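Local coordinates for biofilm growth-associated repressor (Xylella fastidiosa, PDB 3PQK), which represses transcription of its own operon by binding a palindromic AT-rich sequence that spans the -10 region of the blh promoter, at residues 57-67 / 77-88; 23-31 / 42-53. All blocks are in the same frame, centred on the assembly; numbering follows the deposited sequence.

Contact 1 of 2, residues 57-67 / 77-88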
loop_
_atom_site.group_PDB
_atom_site.type_symbol
_atom_site.label_atom_id
_atom_site.label_comp_id
_atom_site.label_asym_id
_atom_site.label_seq_id
_atom_site.Cartn_x
_atom_site.Cartn_y
_atom_site.Cartn_z
ATOM N N LEU B 57 -1.864 9.119 15.321
ATOM C CA LEU B 57 -0.547 8.601 15.751
ATOM C C LEU B 57 -0.792 7.407 16.701
ATOM O O LEU B 57 0.022 6.479 16.771
ATOM C CB LEU B 57 0.317 9.679 16.452
ATOM C CG LEU B 57 0.933 10.794 15.573
ATOM C CD1 LEU B 57 1.204 12.081 16.400
ATOM C CD2 LEU B 57 2.229 10.339 14.893
ATOM N N GLY B 58 -1.917 7.463 17.430
ATOM C CA GLY B 58 -2.377 6.406 18.330
ATOM C C GLY B 58 -2.603 5.128 17.547
ATOM O O GLY B 58 -1.962 4.124 17.843
ATOM N N VAL B 59 -3.379 5.207 16.442
ATOM C CA VAL B 59 -3.615 4.083 15.504
ATOM C C VAL B 59 -2.287 3.541 14.938
ATOM O O VAL B 59 -2.069 2.343 14.949
ATOM C CB VAL B 59 -4.609 4.449 14.371
ATOM C CG1 VAL B 59 -4.687 3.343 13.309
ATOM C CG2 VAL B 59 -5.998 4.762 14.930
ATOM N N LEU B 60 -1.390 4.421 14.479
ATOM C CA LEU B 60 -0.088 4.042 13.890
ATOM C C LEU B 60 0.828 3.386 14.887
ATOM O O LEU B 60 1.666 2.571 14.508
ATOM C CB LEU B 60 0.606 5.298 13.293
ATOM C CG LEU B 60 -0.003 5.859 12.001
ATOM C CD1 LEU B 60 0.633 7.206 11.643
ATOM C CD2 LEU B 60 0.123 4.841 10.813
ATOM N N ARG B 61 0.730 3.797 16.164
ATOM C CA ARG B 61 1.522 3.237 17.267
ATOM C C ARG B 61 0.976 1.858 17.595
ATOM O O ARG B 61 1.761 0.926 17.746
ATOM C CB ARG B 61 1.464 4.147 18.514
ATOM C CG ARG B 61 2.779 4.805 18.906
ATOM C CD ARG B 61 2.665 5.513 20.249
ATOM N NE ARG B 61 3.539 4.941 21.287
ATOM C CZ ARG B 61 3.230 4.899 22.584
ATOM N NH1 ARG B 61 2.055 5.334 23.006
ATOM N NH2 ARG B 61 4.084 4.378 23.463
ATOM N N GLU B 62 -0.367 1.718 17.688
ATOM C CA GLU B 62 -1.013 0.401 17.968
ATOM C C GLU B 62 -0.637 -0.577 16.867
ATOM O O GLU B 62 -0.270 -1.723 17.145
ATOM C CB GLU B 62 -2.540 0.507 17.983
ATOM C CG GLU B 62 -3.153 1.563 18.880
ATOM C CD GLU B 62 -3.425 1.196 20.318
ATOM O OE1 GLU B 62 -4.468 1.645 20.841
ATOM O OE2 GLU B 62 -2.592 0.489 20.931
ATOM N N SER B 63 -0.649 -0.098 15.603
ATOM C CA SER B 63 -0.302 -0.914 14.449
ATOM C C SER B 63 1.179 -1.280 14.352
ATOM O O SER B 63 1.552 -2.080 13.504
ATOM C CB SER B 63 -0.813 -0.262 13.172
ATOM O OG SER B 63 -2.165 0.131 13.371
ATOM N N GLY B 64 2.009 -0.731 15.229
ATOM C CA GLY B 64 3.446 -1.024 15.238
ATOM C C GLY B 64 4.244 -0.315 14.159
ATOM O O GLY B 64 5.383 -0.693 13.876
ATOM N N ILE B 65 3.669 0.739 13.574
ATOM C CA ILE B 65 4.280 1.475 12.449
ATOM C C ILE B 65 5.113 2.660 12.953
ATOM O O ILE B 65 6.146 3.002 12.370
ATOM C CB ILE B 65 3.160 1.889 11.430
ATOM C CG1 ILE B 65 2.511 0.620 10.785
ATOM C CG2 ILE B 65 3.704 2.823 10.319
ATOM C CD1 ILE B 65 1.189 0.899 10.046
ATOM N N VAL B 66 4.649 3.287 14.036
ATOM C CA VAL B 66 5.305 4.412 14.658
ATOM C C VAL B 66 5.534 4.055 16.142
ATOM O O VAL B 66 4.770 3.296 16.731
ATOM C CB VAL B 66 4.454 5.708 14.462
ATOM C CG1 VAL B 66 4.957 6.864 15.331
ATOM C CG2 VAL B 66 4.416 6.120 12.988
ATOM N N GLU B 67 6.577 4.618 16.727
ATOM C CA GLU B 67 6.905 4.480 18.139
ATOM C C GLU B 67 7.389 5.840 18.685
ATOM O O GLU B 67 7.652 6.764 17.905
ATOM C CB GLU B 67 7.957 3.386 18.347
ATOM C CG GLU B 67 9.275 3.608 17.619
ATOM C CD GLU B 67 10.314 2.548 17.925
ATOM O OE1 GLU B 67 10.065 1.717 18.826
ATOM O OE2 GLU B 67 11.375 2.541 17.262
ATOM N N TYR B 77 8.246 11.231 17.914
ATOM C CA TYR B 77 7.689 10.086 17.199
ATOM C C TYR B 77 8.641 9.768 16.076
ATOM O O TYR B 77 9.305 10.653 15.562
ATOM C CB TYR B 77 6.304 10.406 16.660
ATOM C CG TYR B 77 5.267 10.604 17.746
ATOM C CD1 TYR B 77 4.382 9.585 18.087
ATOM C CD2 TYR B 77 5.123 11.833 18.383
ATOM C CE1 TYR B 77 3.387 9.779 19.042
ATOM C CE2 TYR B 77 4.137 12.036 19.352
ATOM C CZ TYR B 77 3.279 11.001 19.686
ATOM O OH TYR B 77 2.290 11.193 20.621
ATOM N N ARG B 78 8.729 8.507 15.719
ATOM C CA ARG B 78 9.601 7.988 14.694
ATOM C C ARG B 78 8.964 6.710 14.162
ATOM O O ARG B 78 8.170 6.073 14.860
ATOM C CB ARG B 78 10.992 7.659 15.275
ATOM C CG ARG B 78 10.993 6.714 16.494
ATOM C CD ARG B 78 12.389 6.281 16.919
ATOM N NE ARG B 78 12.857 5.124 16.155
ATOM C CZ ARG B 78 14.134 4.782 15.994
ATOM N NH1 ARG B 78 15.101 5.518 16.533
ATOM N NH2 ARG B 78 14.455 3.712 15.276
ATOM N N LEU B 79 9.355 6.329 12.960
ATOM C CA LEU B 79 8.915 5.106 12.346
ATOM C C LEU B 79 9.591 3.934 13.047
ATOM O O LEU B 79 10.727 4.058 13.518
ATOM C CB LEU B 79 9.357 5.098 10.874
ATOM C CG LEU B 79 8.616 6.029 9.928
ATOM C CD1 LEU B 79 9.253 5.969 8.545
ATOM C CD2 LEU B 79 7.126 5.665 9.844
ATOM N N THR B 80 8.941 2.780 13.068
ATOM C CA THR B 80 9.629 1.609 13.627
ATOM C C THR B 80 10.576 1.062 12.544
ATOM O O THR B 80 10.572 1.562 11.412
ATOM C CB THR B 80 8.649 0.582 14.176
ATOM O OG1 THR B 80 7.801 0.131 13.131
ATOM C CG2 THR B 80 7.829 1.123 15.320
ATOM N N GLU B 81 11.428 0.090 12.902
ATOM C CA GLU B 81 12.379 -0.504 11.968
ATOM C C GLU B 81 11.845 -1.843 11.437
ATOM O O GLU B 81 12.552 -2.589 10.746
ATOM C CB GLU B 81 13.759 -0.643 12.616
ATOM C CG GLU B 81 14.494 0.676 12.768
ATOM C CD GLU B 81 15.919 0.527 13.267
ATOM O OE1 GLU B 81 16.102 0.245 14.474
ATOM O OE2 GLU B 81 16.853 0.680 12.447
ATOM N N ALA B 82 10.553 -2.090 11.695
ATOM C CA ALA B 82 9.833 -3.286 11.274
ATOM C C ALA B 82 9.597 -3.301 9.775
ATOM O O ALA B 82 9.848 -2.311 9.076
ATOM C CB ALA B 82 8.502 -3.360 12.014
ATOM N N LYS B 83 9.078 -4.434 9.294
ATOM C CA LYS B 83 8.742 -4.713 7.903
ATOM C C LYS B 83 7.893 -3.606 7.249
ATOM O O LYS B 83 8.179 -3.241 6.123
ATOM C CB LYS B 83 8.055 -6.101 7.812
ATOM C CG LYS B 83 7.754 -6.599 6.400
ATOM C CD LYS B 83 9.011 -6.991 5.672
ATOM C CE LYS B 83 8.664 -7.555 4.325
ATOM N NZ LYS B 83 9.800 -7.408 3.394
ATOM N N ALA B 84 6.882 -3.069 7.951
ATOM C CA ALA B 84 6.002 -2.000 7.470
ATOM C C ALA B 84 6.727 -0.685 7.053
ATOM O O ALA B 84 6.222 0.055 6.197
ATOM C CB ALA B 84 4.961 -1.686 8.516
ATOM N N ALA B 85 7.888 -0.389 7.665
ATOM C CA ALA B 85 8.661 0.817 7.337
ATOM C C ALA B 85 9.161 0.770 5.885
ATOM O O ALA B 85 9.315 1.823 5.255
ATOM C CB ALA B 85 9.836 0.978 8.299
ATOM N N GLN B 86 9.339 -0.456 5.342
ATOM C CA GLN B 86 9.762 -0.680 3.947
ATOM C C GLN B 86 8.639 -0.221 3.009
ATOM O O GLN B 86 8.902 0.415 1.991
ATOM C CB GLN B 86 10.085 -2.175 3.696
ATOM C CG GLN B 86 11.344 -2.736 4.407
ATOM C CD GLN B 86 11.482 -4.264 4.258
ATOM O OE1 GLN B 86 11.031 -4.876 3.282
ATOM N NE2 GLN B 86 12.107 -4.936 5.227
ATOM N N LEU B 87 7.385 -0.467 3.392
ATOM C CA LEU B 87 6.247 -0.045 2.576
ATOM C C LEU B 87 6.112 1.485 2.644
ATOM O O LEU B 87 5.913 2.133 1.606
ATOM C CB LEU B 87 4.945 -0.753 3.001
ATOM C CG LEU B 87 3.632 -0.275 2.293
ATOM C CD1 LEU B 87 3.721 -0.421 0.771
ATOM C CD2 LEU B 87 2.419 -1.009 2.841
ATOM N N VAL B 88 6.262 2.047 3.852
ATOM C CA VAL B 88 6.200 3.498 4.094
ATOM C C VAL B 88 7.263 4.180 3.209
ATOM O O VAL B 88 6.939 5.114 2.481
ATOM C CB VAL B 88 6.376 3.870 5.584
ATOM C CG1 VAL B 88 6.446 5.386 5.753
ATOM C CG2 VAL B 88 5.244 3.305 6.442
#
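Leu-57 sets its CD1 methyl over one face of the Tyr-77 ring, 4.0 Å from the ring centroid and 11° off the normal, a CH-pi contact; Val-66 CG1 meets the same ring at its edge, 3.9 Å from CD1 of Tyr-77. The guanidinium of Arg-78 has Glu-81 CG at its edge, in plane, while the Glu-67 carboxylate is turned 78° against it. Glu-67 and Arg-78 run side by side, and OE2 of Glu-67 makes a salt bridge to NE of Arg-78 at 3.2 Å. The backbones of Glu-67 and Arg-78 form an antiparallel hydrogen-bonded pair. Thr-80, with OG1 held between its backbone N and carbonyl carbon (chi1 60°), gives that hydroxyl to Gly-64 O at 2.7 Å; its N-H goes to Ile-65 O from above the carbonyl plane. Gly-64, the first residue to leave the helical path, takes a positive phi and closes a Schellman motif. Ile-65 then drops CG1 onto Ala-84 CB at 4.1 Å. This is the base of the winged-helix hairpin: strands 66-69 and 76-79 join helix 52-62 to helix 84-96, with Val-66 packed on Leu-32 of helix 23-33 and Tyr-77 on Val-39 of helix 39-46.

Contact 2 of 2, residues 23-31 / 42-53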
loop_
_atom_site.group_PDB
_atom_site.type_symbol
_atom_site.label_atom_id
_atom_site.label_comp_id
_atom_site.label_asym_id
_atom_site.label_seq_id
_atom_site.Cartn_x
_atom_site.Cartn_y
_atom_site.Cartn_z
ATOM N N PRO B 23 -5.811 9.361 4.920
ATOM C CA PRO B 23 -4.925 10.470 4.487
ATOM C C PRO B 23 -4.040 11.071 5.570
ATOM O O PRO B 23 -2.875 11.366 5.302
ATOM C CB PRO B 23 -5.907 11.500 3.897
ATOM C CG PRO B 23 -7.261 11.134 4.463
ATOM C CD PRO B 23 -7.219 9.631 4.538
ATOM N N VAL B 24 -4.560 11.216 6.797
ATOM C CA VAL B 24 -3.786 11.782 7.916
ATOM C C VAL B 24 -2.662 10.814 8.312
ATOM O O VAL B 24 -1.515 11.259 8.477
ATOM C CB VAL B 24 -4.670 12.235 9.114
ATOM C CG1 VAL B 24 -3.814 12.731 10.287
ATOM C CG2 VAL B 24 -5.683 13.308 8.681
ATOM N N ARG B 25 -2.957 9.495 8.358
ATOM C CA ARG B 25 -1.922 8.479 8.631
ATOM C C ARG B 25 -0.840 8.516 7.570
ATOM O O ARG B 25 0.339 8.465 7.899
ATOM C CB ARG B 25 -2.515 7.078 8.716
ATOM C CG ARG B 25 -3.337 6.871 9.953
ATOM C CD ARG B 25 -4.017 5.522 9.917
ATOM N NE ARG B 25 -5.261 5.538 10.675
ATOM C CZ ARG B 25 -6.276 4.700 10.494
ATOM N NH1 ARG B 25 -6.210 3.755 9.562
ATOM N NH2 ARG B 25 -7.363 4.798 11.244
ATOM N N LEU B 26 -1.226 8.679 6.305
ATOM C CA LEU B 26 -0.247 8.783 5.235
ATOM C C LEU B 26 0.673 10.010 5.344
ATOM O O LEU B 26 1.880 9.878 5.159
ATOM C CB LEU B 26 -0.918 8.717 3.866
ATOM C CG LEU B 26 -1.316 7.311 3.460
ATOM C CD1 LEU B 26 -2.230 7.342 2.239
ATOM C CD2 LEU B 26 -0.077 6.470 3.152
HETATM N N MSE B 27 0.101 11.177 5.656
HETATM C CA MSE B 27 0.880 12.422 5.803
HETATM C C MSE B 27 1.865 12.254 6.966
HETATM O O MSE B 27 3.044 12.531 6.808
HETATM C CB MSE B 27 -0.054 13.616 6.030
HETATM C CG MSE B 27 -0.916 13.953 4.819
HETATM SE SE MSE B 27 -2.037 15.542 5.084
HETATM C CE MSE B 27 -3.421 14.904 6.161
ATOM N N LEU B 28 1.410 11.624 8.057
ATOM C CA LEU B 28 2.229 11.337 9.220
ATOM C C LEU B 28 3.402 10.423 8.893
ATOM O O LEU B 28 4.519 10.772 9.190
ATOM C CB LEU B 28 1.349 10.754 10.350
ATOM C CG LEU B 28 0.447 11.768 11.058
ATOM C CD1 LEU B 28 -0.570 11.069 11.939
ATOM C CD2 LEU B 28 1.274 12.771 11.888
ATOM N N VAL B 29 3.168 9.266 8.264
ATOM C CA VAL B 29 4.260 8.338 7.942
ATOM C C VAL B 29 5.252 8.897 6.928
ATOM O O VAL B 29 6.459 8.783 7.122
ATOM C CB VAL B 29 3.805 6.871 7.683
ATOM C CG1 VAL B 29 3.081 6.297 8.905
ATOM C CG2 VAL B 29 2.914 6.770 6.445
ATOM N N CYS B 30 4.754 9.597 5.901
ATOM C CA CYS B 30 5.671 10.224 4.937
ATOM C C CYS B 30 6.526 11.314 5.592
ATOM O O CYS B 30 7.719 11.384 5.309
ATOM C CB CYS B 30 4.924 10.744 3.712
ATOM S SG CYS B 30 4.734 9.506 2.415
ATOM N N THR B 31 5.939 12.107 6.526
ATOM C CA THR B 31 6.698 13.145 7.259
ATOM C C THR B 31 7.812 12.490 8.092
ATOM O O THR B 31 8.953 12.974 8.096
ATOM C CB THR B 31 5.756 14.005 8.135
ATOM O OG1 THR B 31 4.681 14.512 7.339
ATOM C CG2 THR B 31 6.482 15.170 8.821
ATOM N N LEU B 42 4.701 17.939 14.172
ATOM C CA LEU B 42 3.840 17.207 13.237
ATOM C C LEU B 42 2.615 18.046 12.896
ATOM O O LEU B 42 2.260 18.156 11.730
ATOM C CB LEU B 42 3.457 15.805 13.795
ATOM C CG LEU B 42 4.615 14.805 13.827
ATOM C CD1 LEU B 42 4.328 13.655 14.733
ATOM C CD2 LEU B 42 5.073 14.392 12.432
ATOM N N GLU B 43 2.010 18.676 13.907
ATOM C CA GLU B 43 0.821 19.518 13.762
ATOM C C GLU B 43 1.067 20.673 12.800
ATOM O O GLU B 43 0.215 20.948 11.962
ATOM C CB GLU B 43 0.351 20.033 15.130
ATOM C CG GLU B 43 -0.731 21.107 15.081
ATOM C CD GLU B 43 -1.179 21.626 16.433
ATOM O OE1 GLU B 43 -2.215 21.138 16.940
ATOM O OE2 GLU B 43 -0.492 22.515 16.988
ATOM N N GLN B 44 2.226 21.338 12.920
ATOM C CA GLN B 44 2.601 22.472 12.072
ATOM C C GLN B 44 2.892 22.074 10.644
ATOM O O GLN B 44 2.391 22.725 9.729
ATOM C CB GLN B 44 3.787 23.251 12.670
ATOM C CG GLN B 44 3.476 23.927 14.011
ATOM C CD GLN B 44 2.362 24.942 13.918
ATOM O OE1 GLN B 44 2.451 25.936 13.184
ATOM N NE2 GLN B 44 1.279 24.694 14.643
ATOM N N GLN B 45 3.694 21.014 10.442
ATOM C CA GLN B 45 4.071 20.533 9.110
ATOM C C GLN B 45 2.907 19.938 8.265
ATOM O O GLN B 45 2.944 20.015 7.039
ATOM C CB GLN B 45 5.210 19.512 9.229
ATOM C CG GLN B 45 6.079 19.420 7.974
ATOM C CD GLN B 45 7.342 18.608 8.173
ATOM O OE1 GLN B 45 7.942 18.572 9.256
ATOM N NE2 GLN B 45 7.793 17.949 7.112
ATOM N N ILE B 46 1.920 19.320 8.914
ATOM C CA ILE B 46 0.824 18.613 8.237
ATOM C C ILE B 46 -0.486 19.406 8.243
ATOM O O ILE B 46 -1.328 19.194 7.375
ATOM C CB ILE B 46 0.705 17.169 8.829
ATOM C CG1 ILE B 46 1.925 16.320 8.457
ATOM C CG2 ILE B 46 -0.597 16.443 8.476
ATOM C CD1 ILE B 46 2.447 15.562 9.606
ATOM N N GLY B 47 -0.630 20.330 9.182
ATOM C CA GLY B 47 -1.824 21.158 9.288
ATOM C C GLY B 47 -3.023 20.421 9.840
ATOM O O GLY B 47 -4.155 20.710 9.456
ATOM N N ILE B 48 -2.778 19.453 10.732
ATOM C CA ILE B 48 -3.814 18.686 11.412
ATOM C C ILE B 48 -3.612 18.909 12.922
ATOM O O ILE B 48 -2.509 18.693 13.433
ATOM C CB ILE B 48 -3.762 17.172 11.005
ATOM C CG1 ILE B 48 -4.025 16.947 9.473
ATOM C CG2 ILE B 48 -4.678 16.294 11.890
ATOM C CD1 ILE B 48 -5.496 17.116 8.937
ATOM N N GLY B 49 -4.660 19.348 13.607
ATOM C CA GLY B 49 -4.605 19.610 15.041
ATOM C C GLY B 49 -5.124 18.462 15.874
ATOM O O GLY B 49 -5.060 17.311 15.450
ATOM N N GLN B 50 -5.686 18.778 17.044
ATOM C CA GLN B 50 -6.250 17.796 17.964
ATOM C C GLN B 50 -7.784 17.754 17.892
ATOM O O GLN B 50 -8.373 18.735 17.447
ATOM C CB GLN B 50 -5.762 18.058 19.399
ATOM C CG GLN B 50 -4.252 17.851 19.596
ATOM C CD GLN B 50 -3.760 16.451 19.282
ATOM O OE1 GLN B 50 -4.515 15.470 19.298
ATOM N NE2 GLN B 50 -2.466 16.333 19.012
ATOM N N PRO B 51 -8.475 16.654 18.282
ATOM C CA PRO B 51 -7.956 15.370 18.792
ATOM C C PRO B 51 -7.354 14.455 17.711
ATOM O O PRO B 51 -6.616 13.533 18.047
ATOM C CB PRO B 51 -9.181 14.762 19.487
ATOM C CG PRO B 51 -10.345 15.260 18.675
ATOM C CD PRO B 51 -9.952 16.646 18.200
ATOM N N THR B 52 -7.642 14.755 16.425
ATOM C CA THR B 52 -7.256 14.025 15.201
ATOM C C THR B 52 -5.798 13.552 15.134
ATOM O O THR B 52 -5.566 12.344 15.052
ATOM C CB THR B 52 -7.752 14.781 13.958
ATOM O OG1 THR B 52 -9.112 15.141 14.187
ATOM C CG2 THR B 52 -7.654 13.958 12.678
ATOM N N LEU B 53 -4.832 14.480 15.193
ATOM C CA LEU B 53 -3.397 14.165 15.132
ATOM C C LEU B 53 -2.967 13.095 16.134
ATOM O O LEU B 53 -2.332 12.119 15.728
ATOM C CB LEU B 53 -2.538 15.446 15.259
ATOM C CG LEU B 53 -1.067 15.350 14.863
ATOM C CD1 LEU B 53 -0.867 15.711 13.409
ATOM C CD2 LEU B 53 -0.251 16.288 15.693
#
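Ile-46 and Met-27, a selenomethionine here, are brought together by their torsions: Ile-46 carries CG2 opposite its backbone N and CG1 opposite its carbonyl carbon (chi1 -68°), splitting the two branches between different partners on helix 23-31. CG2 lies 3.8 Å from Met-27 CB and equally close to its SE. The chain of Met-27 runs straight at chi2 and bends at chi3 (-77°), which carries CE on to Ile-48, 3.9 Å from its CG1. The other branch of Ile-46 ends in CD1, which is wedged between Leu-28 CD2 and the Thr-31 hydroxyl, 3.4 Å from OG1.

Leu-28 CD2 is shared still further, since it also touches Leu-53 CD1 at 3.9 Å and, more loosely, Leu-42 CD2. At the N-terminal end of the segment Val-24 crosses Ile-48 obliquely, its CG2 3.8 Å from Ile-48 CD1. At the other end Thr-31 points its methyl CG2 at the amide of Gln-45, 3.5 Å from NE2; this is plain van der Waals contact.

Helices 23-31 and 42-46 cross at 107°, with 10.6 Å between their axes. The segment 42-53 includes the turn of the predicted helix-turn-helix motif, and Gly-47, with positive phi, leads out of helix 39-46 into it. Met-27 also packs on Met-6 of the second subunit, so this core reaches the dimer interface, while Cys-30 turns elsewhere and forms a disulfide with Cys-96.

What joins the two segments is almost entirely hydrocarbon. Of the polar groups here, the Thr-31 hydroxyl bonds within its own helix: OG1 donates to Met-27 O at 2.6 Å, on the opposite face of that carbonyl from the Thr-31 N-H. With its proton given to Met-27 O, OG1 can lie against the apolar CD1 of Ile-46 while CG2 meets Gln-45.

Overall arrangement
Along the chain contact 2 closes before contact 1 opens, and their centres lie 14 Å apart. Helix 52-62 is common to both: its start belongs to contact 2 and its end to contact 1. Between the two, Val-29 of helix 23-33 meets Leu-60, Ile-65 and Val-88, so the helical core and the base of the hairpin form one continuous apolar interior. Contact 2 thus ties helix 23-33 to the predicted helix-turn-helix, and contact 1 fixes the far end of that motif to the wing and helix 84-96. Both also touch the second subunit, consistent with DNA-binding parts positioned relative to the dimer of this ArsR-type repressor.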